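Delta-aminolevulinic acid dehydratase (Toxoplasma gondii ME49, PDB 3OBK) catalyses the condensation of two molecules of 5-aminolevulinic acid to porphobilinogen, the pyrrole building block of tetrapyrroles, and forms an octamer. Local coordinates at residues Lys42-Asp54 against Ala82-Lys95. Numbering follows the deposited sequence.
Sequences KPSSLIYPLFVHD and ARSYGIKAFMLFPK
Tyr48, Leu50 and Val52 each use both N-H and C=O to zip strand 46-53 to strand 89-95, giving six parallel-sheet hydrogen bonds between axes inclined at 26°. The ladder opens with Tyr48 N to Ala89 O at 2.9 Å and finishes with Lys95 N to Val52 O, also 2.9 Å. Just before the ladder a water links the two segments, donating to Leu46 O and accepting from Lys88 N.

On the face carrying Tyr48, Leu50 and Phe90, the Tyr48 side chain swings with CG anti to the backbone N (chi1 -172°), which brings CD2 to 3.7 Å from Ala82 CB in the last turn of helix 72-84. Phe90 CE1 meets the edge of that ring, while Ile87 CG2 packs on Tyr48 CB. On the other face, Pro49 CB lies 3.9 Å from Phe93 CE2, in the plane of the ring at its edge. The rings of Phe51 and Phe93 are nearly parallel (28°) but slid apart, with Phe51 CD1 3.8 Å from Phe93 CB.

This is the side-by-side pairing of successive barrel strands of a TIM barrel, with helix 72-84 in the beta-alpha-beta crossover between them. Inside, Pro49, Met91 and Phe93 touch Tyr290 of strand 287-291, and Phe93 borders bound porphobilinogen; outside, Val52 and Leu92 pack on helix 114-125, and Tyr48 packs on Lys335 of helix 334-346, its OH hydrogen-bonded to Glu78 of helix 72-84.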
ATOM      1  N   LYS A  42     -19.545  20.233  14.580  1.00  8.90           N
ATOM      2  CA  LYS A  42     -20.054  20.693  15.856  1.00  9.47           C
ATOM      3  C   LYS A  42     -19.342  21.992  16.247  1.00  9.63           C
ATOM      4  O   LYS A  42     -18.238  22.256  15.757  1.00 10.60           O
ATOM      5  CB  LYS A  42     -19.863  19.627  16.926  1.00  9.35           C
ATOM      6  CG  LYS A  42     -18.452  19.105  17.025  1.00  9.51           C
ATOM      7  CD  LYS A  42     -18.238  18.127  18.167  1.00  8.98           C
ATOM      8  CE  LYS A  42     -16.800  17.690  18.254  1.00  8.71           C
ATOM      9  NZ  LYS A  42     -15.772  18.774  18.471  1.00  8.45           N
ATOM     10  N   PRO A  43     -19.965  22.814  17.099  1.00  9.30           N
ATOM     11  CA  PRO A  43     -19.347  24.049  17.520  1.00  9.43           C
ATOM     12  C   PRO A  43     -17.978  23.879  18.195  1.00 10.00           C
ATOM     13  O   PRO A  43     -17.087  24.686  17.980  1.00  9.74           O
ATOM     14  CB  PRO A  43     -20.348  24.613  18.539  1.00 10.37           C
ATOM     15  CG  PRO A  43     -21.683  24.041  18.145  1.00 10.35           C
ATOM     16  CD  PRO A  43     -21.356  22.680  17.581  1.00 10.41           C
ATOM     17  N   SER A  44     -17.813  22.847  19.021  1.00 10.67           N
ATOM     18  CA  SER A  44     -16.560  22.659  19.746  1.00 11.32           C
ATOM     19  C   SER A  44     -15.393  22.147  18.860  1.00 11.89           C
ATOM     20  O   SER A  44     -14.278  21.919  19.377  1.00 11.72           O
ATOM     21  CB  SER A  44     -16.763  21.729  20.933  1.00 11.74           C
ATOM     22  OG  SER A  44     -16.913  20.397  20.530  1.00 12.43           O
ATOM     23  N   SER A  45     -15.661  21.971  17.555  1.00 11.31           N
ATOM     24  CA  SER A  45     -14.623  21.739  16.574  1.00 11.43           C
ATOM     25  C   SER A  45     -14.210  23.061  15.903  1.00 11.20           C
ATOM     26  O   SER A  45     -13.313  23.070  15.063  1.00 12.21           O
ATOM     27  CB  SER A  45     -15.076  20.713  15.514  1.00 11.53           C
ATOM     28  OG  SER A  45     -15.312  19.404  16.082  1.00 13.03           O
ATOM     29  N   LEU A  46     -14.813  24.178  16.285  1.00 10.70           N
ATOM     30  CA  LEU A  46     -14.458  25.470  15.694  1.00 10.16           C
ATOM     31  C   LEU A  46     -13.565  26.296  16.637  1.00 10.12           C
ATOM     32  O   LEU A  46     -13.774  26.316  17.852  1.00 10.56           O
ATOM     33  CB  LEU A  46     -15.718  26.267  15.344  1.00 10.18           C
ATOM     34  CG  LEU A  46     -16.789  25.535  14.510  1.00 11.27           C
ATOM     35  CD1 LEU A  46     -18.007  26.414  14.225  1.00  7.88           C
ATOM     36  CD2 LEU A  46     -16.198  24.920  13.182  1.00  9.13           C
ATOM     37  N   ILE A  47     -12.566  26.954  16.045  1.00  9.55           N
ATOM     38  CA  ILE A  47     -11.678  27.872  16.719  1.00  9.39           C
ATOM     39  C   ILE A  47     -12.017  29.282  16.225  1.00  9.73           C
ATOM     40  O   ILE A  47     -12.086  29.525  15.011  1.00  9.96           O
ATOM     41  CB  ILE A  47     -10.200  27.559  16.384  1.00  8.59           C
ATOM     42  CG1 ILE A  47      -9.856  26.101  16.691  1.00  8.59           C
ATOM     43  CG2 ILE A  47      -9.311  28.410  17.160  1.00  7.55           C
ATOM     44  CD1 ILE A  47      -8.512  25.675  16.205  1.00  6.79           C
ATOM     45  N   TYR A  48     -12.206  30.217  17.149  1.00  9.65           N
ATOM     46  CA  TYR A  48     -12.629  31.563  16.790  1.00  9.86           C
ATOM     47  C   TYR A  48     -11.459  32.531  16.939  1.00 10.05           C
ATOM     48  O   TYR A  48     -10.947  32.723  18.047  1.00  9.87           O
ATOM     49  CB  TYR A  48     -13.787  31.979  17.713  1.00 10.69           C
ATOM     50  CG  TYR A  48     -14.502  33.279  17.386  1.00 10.56           C
ATOM     51  CD1 TYR A  48     -14.570  33.751  16.090  1.00 11.65           C
ATOM     52  CD2 TYR A  48     -15.162  34.001  18.376  1.00 11.54           C
ATOM     53  CE1 TYR A  48     -15.242  34.917  15.782  1.00 13.15           C
ATOM     54  CE2 TYR A  48     -15.867  35.182  18.075  1.00 13.31           C
ATOM     55  CZ  TYR A  48     -15.890  35.626  16.762  1.00 14.09           C
ATOM     56  OH  TYR A  48     -16.516  36.781  16.386  1.00 15.80           O
ATOM     57  N   PRO A  49     -11.018  33.143  15.834  1.00 10.10           N
ATOM     58  CA  PRO A  49      -9.871  34.024  15.948  1.00 10.69           C
ATOM     59  C   PRO A  49     -10.253  35.496  16.092  1.00 10.65           C
ATOM     60  O   PRO A  49     -11.063  35.995  15.313  1.00 10.30           O
ATOM     61  CB  PRO A  49      -9.096  33.782  14.632  1.00 10.34           C
ATOM     62  CG  PRO A  49      -9.893  32.798  13.836  1.00 10.28           C
ATOM     63  CD  PRO A  49     -11.293  32.860  14.424  1.00 10.86           C
ATOM     64  N   LEU A  50      -9.661  36.161  17.086  1.00 10.27           N
ATOM     65  CA  LEU A  50     -10.014  37.540  17.414  1.00 10.82           C
ATOM     66  C   LEU A  50      -8.796  38.454  17.467  1.00 11.15           C
ATOM     67  O   LEU A  50      -7.652  38.004  17.637  1.00  9.32           O
ATOM     68  CB  LEU A  50     -10.737  37.609  18.754  1.00 11.23           C
ATOM     69  CG  LEU A  50     -12.037  36.797  18.850  1.00 10.79           C
ATOM     70  CD1 LEU A  50     -12.446  36.622  20.288  1.00  9.44           C
ATOM     71  CD2 LEU A  50     -13.143  37.469  17.998  1.00 11.07           C
ATOM     72  N   PHE A  51      -9.084  39.742  17.297  1.00 11.74           N
ATOM     73  CA  PHE A  51      -8.088  40.779  17.285  1.00 12.69           C
ATOM     74  C   PHE A  51      -8.348  41.708  18.430  1.00 13.82           C
ATOM     75  O   PHE A  51      -9.494  42.155  18.625  1.00 13.57           O
ATOM     76  CB  PHE A  51      -8.200  41.588  16.002  1.00 13.15           C
ATOM     77  CG  PHE A  51      -7.993  40.783  14.779  1.00 12.89           C
ATOM     78  CD1 PHE A  51      -6.709  40.467  14.355  1.00 12.86           C
ATOM     79  CD2 PHE A  51      -9.072  40.304  14.063  1.00 12.87           C
ATOM     80  CE1 PHE A  51      -6.526  39.698  13.216  1.00 13.04           C
ATOM     81  CE2 PHE A  51      -8.885  39.548  12.935  1.00 12.33           C
ATOM     82  CZ  PHE A  51      -7.622  39.239  12.511  1.00 11.71           C
ATOM     83  N   VAL A  52      -7.278  42.014  19.165  1.00 14.84           N
ATOM     84  CA  VAL A  52      -7.337  42.967  20.260  1.00 15.85           C
ATOM     85  C   VAL A  52      -6.315  44.083  20.081  1.00 17.35           C
ATOM     86  O   VAL A  52      -5.200  43.848  19.634  1.00 16.83           O
ATOM     87  CB  VAL A  52      -7.100  42.295  21.623  1.00 15.89           C
ATOM     88  CG1 VAL A  52      -5.795  41.548  21.642  1.00 13.53           C
ATOM     89  CG2 VAL A  52      -7.161  43.348  22.758  1.00 15.31           C
ATOM     90  N   HIS A  53      -6.703  45.298  20.460  1.00 19.39           N
ATOM     91  CA  HIS A  53      -5.772  46.430  20.500  1.00 20.75           C
ATOM     92  C   HIS A  53      -5.880  47.210  21.805  1.00 22.79           C
ATOM     93  O   HIS A  53      -6.835  47.063  22.552  1.00 23.61           O
ATOM     94  CB  HIS A  53      -5.947  47.337  19.267  1.00 20.75           C
ATOM     95  CG  HIS A  53      -7.243  48.096  19.207  1.00 20.32           C
ATOM     96  ND1 HIS A  53      -7.478  49.064  18.251  1.00 20.01           N
ATOM     97  CD2 HIS A  53      -8.365  48.037  19.964  1.00 19.94           C
ATOM     98  CE1 HIS A  53      -8.679  49.584  18.440  1.00 20.96           C
ATOM     99  NE2 HIS A  53      -9.243  48.970  19.465  1.00 20.99           N
ATOM    100  N   ASP A  54      -4.887  48.041  22.074  1.00 24.73           N
ATOM    101  CA  ASP A  54      -4.825  48.786  23.324  1.00 26.56           C
ATOM    102  C   ASP A  54      -5.448  50.161  23.152  1.00 27.44           C
ATOM    103  O   ASP A  54      -4.762  51.163  23.230  1.00 28.48           O
ATOM    104  CB  ASP A  54      -3.359  48.928  23.770  1.00 27.26           C
ATOM    105  CG  ASP A  54      -3.184  48.817  25.261  1.00 29.38           C
ATOM    106  OD1 ASP A  54      -4.163  48.975  26.033  1.00 32.45           O
ATOM    107  OD2 ASP A  54      -2.043  48.540  25.657  1.00 31.98           O
ATOM    108  N   ALA A  82     -19.358  33.994  22.330  1.00 13.98           N
ATOM    109  CA  ALA A  82     -18.929  32.813  21.622  1.00 13.51           C
ATOM    110  C   ALA A  82     -18.951  31.598  22.556  1.00 13.50           C
ATOM    111  O   ALA A  82     -19.455  30.537  22.176  1.00 12.86           O
ATOM    112  CB  ALA A  82     -17.561  33.023  20.997  1.00 12.22           C
ATOM    113  N   ARG A  83     -18.492  31.752  23.794  1.00 13.96           N
ATOM    114  CA  ARG A  83     -18.595  30.622  24.734  1.00 14.97           C
ATOM    115  C   ARG A  83     -20.028  30.092  24.859  1.00 15.08           C
ATOM    116  O   ARG A  83     -20.261  28.878  24.859  1.00 14.28           O
ATOM    117  CB  ARG A  83     -18.078  30.994  26.113  1.00 15.78           C
ATOM    118  CG  ARG A  83     -16.560  30.959  26.193  1.00 17.75           C
ATOM    119  CD  ARG A  83     -16.054  31.715  27.408  1.00 21.96           C
ATOM    120  NE  ARG A  83     -16.465  31.113  28.687  1.00 24.94           N
ATOM    121  CZ  ARG A  83     -15.876  30.056  29.259  1.00 28.36           C
ATOM    122  NH1 ARG A  83     -14.855  29.428  28.671  1.00 28.92           N
ATOM    123  NH2 ARG A  83     -16.300  29.625  30.441  1.00 29.96           N
ATOM    124  N   SER A  84     -20.979  31.025  24.930  1.00 15.56           N
ATOM    125  CA  SER A  84     -22.383  30.705  25.182  1.00 15.84           C
ATOM    126  C   SER A  84     -22.993  29.894  24.052  1.00 15.23           C
ATOM    127  O   SER A  84     -24.004  29.268  24.253  1.00 15.20           O
ATOM    128  CB  SER A  84     -23.210  31.986  25.385  1.00 16.68           C
ATOM    129  OG  SER A  84     -23.461  32.677  24.154  1.00 15.78           O
ATOM    130  N   TYR A  85     -22.399  29.938  22.860  1.00 14.84           N
ATOM    131  CA  TYR A  85     -22.900  29.174  21.740  1.00 14.51           C
ATOM    132  C   TYR A  85     -22.158  27.854  21.568  1.00 13.43           C
ATOM    133  O   TYR A  85     -22.461  27.127  20.662  1.00 13.81           O
ATOM    134  CB  TYR A  85     -22.846  30.025  20.462  1.00 14.75           C
ATOM    135  CG  TYR A  85     -23.821  31.199  20.498  1.00 18.02           C
ATOM    136  CD1 TYR A  85     -25.160  30.980  20.748  1.00 20.49           C
ATOM    137  CD2 TYR A  85     -23.410  32.525  20.253  1.00 20.20           C
ATOM    138  CE1 TYR A  85     -26.076  32.019  20.778  1.00 22.71           C
ATOM    139  CE2 TYR A  85     -24.338  33.596  20.298  1.00 21.01           C
ATOM    140  CZ  TYR A  85     -25.681  33.318  20.570  1.00 23.15           C
ATOM    141  OH  TYR A  85     -26.698  34.279  20.636  1.00 25.94           O
ATOM    142  N   GLY A  86     -21.187  27.555  22.428  1.00 12.63           N
ATOM    143  CA  GLY A  86     -20.436  26.321  22.375  1.00 11.68           C
ATOM    144  C   GLY A  86     -19.008  26.408  21.845  1.00 11.58           C
ATOM    145  O   GLY A  86     -18.327  25.358  21.689  1.00 10.64           O
ATOM    146  N   ILE A  87     -18.521  27.611  21.548  1.00 10.72           N
ATOM    147  CA  ILE A  87     -17.160  27.695  21.067  1.00 10.58           C
ATOM    148  C   ILE A  87     -16.318  27.600  22.297  1.00 11.92           C
ATOM    149  O   ILE A  87     -16.576  28.275  23.282  1.00 12.91           O
ATOM    150  CB  ILE A  87     -16.841  29.016  20.356  1.00 10.54           C
ATOM    151  CG1 ILE A  87     -17.756  29.230  19.138  1.00  9.64           C
ATOM    152  CG2 ILE A  87     -15.355  29.046  19.942  1.00  9.33           C
ATOM    153  CD1 ILE A  87     -17.459  28.261  17.977  1.00  8.93           C
ATOM    154  N   LYS A  88     -15.311  26.761  22.277  1.00 12.83           N
ATOM    155  CA  LYS A  88     -14.447  26.653  23.444  1.00 14.09           C
ATOM    156  C   LYS A  88     -13.037  27.169  23.192  1.00 13.94           C
ATOM    157  O   LYS A  88     -12.343  27.518  24.153  1.00 15.05           O
ATOM    158  CB  LYS A  88     -14.445  25.201  23.983  1.00 14.64           C
ATOM    159  CG  LYS A  88     -15.527  24.960  25.080  1.00 16.11           C
ATOM    160  CD  LYS A  88     -16.578  23.974  24.697  1.00 17.94           C
ATOM    161  CE  LYS A  88     -17.372  23.485  25.914  1.00 18.35           C
ATOM    162  NZ  LYS A  88     -16.792  22.229  26.556  1.00 18.04           N
ATOM    163  N   ALA A  89     -12.632  27.287  21.923  1.00 13.35           N
ATOM    164  CA  ALA A  89     -11.240  27.637  21.587  1.00 12.74           C
ATOM    165  C   ALA A  89     -11.106  28.942  20.828  1.00 12.27           C
ATOM    166  O   ALA A  89     -11.741  29.149  19.809  1.00 12.40           O
ATOM    167  CB  ALA A  89     -10.600  26.523  20.790  1.00 12.18           C
ATOM    168  N   PHE A  90     -10.203  29.782  21.294  1.00 12.48           N
ATOM    169  CA  PHE A  90     -10.090  31.142  20.813  1.00 12.96           C
ATOM    170  C   PHE A  90      -8.633  31.462  20.577  1.00 13.55           C
ATOM    171  O   PHE A  90      -7.773  31.201  21.418  1.00 14.17           O
ATOM    172  CB  PHE A  90     -10.652  32.127  21.848  1.00 13.43           C
ATOM    173  CG  PHE A  90     -12.061  31.854  22.236  1.00 12.22           C
ATOM    174  CD1 PHE A  90     -13.085  32.517  21.625  1.00 13.24           C
ATOM    175  CD2 PHE A  90     -12.360  30.911  23.186  1.00 12.14           C
ATOM    176  CE1 PHE A  90     -14.384  32.258  21.970  1.00 13.78           C
ATOM    177  CE2 PHE A  90     -13.649  30.638  23.527  1.00 12.34           C
ATOM    178  CZ  PHE A  90     -14.668  31.304  22.904  1.00 13.05           C
ATOM    179  N   MET A  91      -8.363  32.047  19.433  1.00 13.96           N
ATOM    180  CA  MET A  91      -7.011  32.342  19.012  1.00 15.01           C
ATOM    181  C   MET A  91      -6.933  33.871  19.087  1.00 15.06           C
ATOM    182  O   MET A  91      -7.872  34.544  18.679  1.00 15.62           O
ATOM    183  CB  MET A  91      -6.864  31.786  17.586  1.00 15.04           C
ATOM    184  CG  MET A  91      -5.498  31.583  17.006  1.00 18.29           C
ATOM    185  SD  MET A  91      -5.624  30.704  15.377  1.00 24.01           S
ATOM    186  CE  MET A  91      -5.359  28.974  15.771  1.00 17.97           C
ATOM    187  N   LEU A  92      -5.845  34.419  19.623  1.00 15.55           N
ATOM    188  CA  LEU A  92      -5.725  35.869  19.849  1.00 16.30           C
ATOM    189  C   LEU A  92      -4.557  36.529  19.133  1.00 15.91           C
ATOM    190  O   LEU A  92      -3.410  36.130  19.277  1.00 16.87           O
ATOM    191  CB  LEU A  92      -5.563  36.180  21.339  1.00 17.04           C
ATOM    192  CG  LEU A  92      -6.457  35.481  22.345  1.00 17.70           C
ATOM    193  CD1 LEU A  92      -6.011  35.962  23.700  1.00 20.47           C
ATOM    194  CD2 LEU A  92      -7.939  35.766  22.094  1.00 17.99           C
ATOM    195  N   PHE A  93      -4.857  37.584  18.407  1.00 15.67           N
ATOM    196  CA  PHE A  93      -3.859  38.321  17.680  1.00 15.54           C
ATOM    197  C   PHE A  93      -3.855  39.765  18.196  1.00 16.16           C
ATOM    198  O   PHE A  93      -4.911  40.344  18.401  1.00 16.32           O
ATOM    199  CB  PHE A  93      -4.223  38.309  16.207  1.00 15.21           C
ATOM    200  CG  PHE A  93      -4.229  36.949  15.582  1.00 14.17           C
ATOM    201  CD1 PHE A  93      -3.046  36.340  15.198  1.00 14.80           C
ATOM    202  CD2 PHE A  93      -5.413  36.322  15.290  1.00 12.68           C
ATOM    203  CE1 PHE A  93      -3.060  35.109  14.573  1.00 12.90           C
ATOM    204  CE2 PHE A  93      -5.439  35.111  14.653  1.00 12.36           C
ATOM    205  CZ  PHE A  93      -4.285  34.497  14.296  1.00 12.94           C
ATOM    206  N   PRO A  94      -2.675  40.337  18.440  1.00 17.04           N
ATOM    207  CA  PRO A  94      -2.588  41.735  18.869  1.00 18.18           C
ATOM    208  C   PRO A  94      -2.278  42.718  17.743  1.00 18.92           C
ATOM    209  O   PRO A  94      -1.345  42.508  16.982  1.00 17.78           O
ATOM    210  CB  PRO A  94      -1.424  41.715  19.841  1.00 18.23           C
ATOM    211  CG  PRO A  94      -0.531  40.665  19.313  1.00 17.87           C
ATOM    212  CD  PRO A  94      -1.389  39.650  18.590  1.00 16.75           C
ATOM    213  N   LYS A  95      -3.077  43.776  17.640  1.00 20.72           N
ATOM    214  CA  LYS A  95      -2.690  44.962  16.870  1.00 22.30           C
ATOM    215  C   LYS A  95      -1.847  45.815  17.816  1.00 22.98           C
ATOM    216  O   LYS A  95      -2.355  46.371  18.767  1.00 23.10           O
ATOM    217  CB  LYS A  95      -3.934  45.695  16.314  1.00 22.98           C
ATOM    218  CG  LYS A  95      -3.902  47.239  16.234  1.00 25.74           C
ATOM    219  CD  LYS A  95      -2.836  47.814  15.313  1.00 28.26           C
ATOM    220  CE  LYS A  95      -3.136  49.308  14.922  1.00 30.28           C
ATOM    221  NZ  LYS A  95      -3.295  50.309  16.071  1.00 31.34           N
TER
HETATM  222  O   HOH W   1     -14.063  25.253  20.226  1.00  2.00           O
HETATM  223  O   HOH W   2      -6.289  50.704  15.873  1.00 12.05           O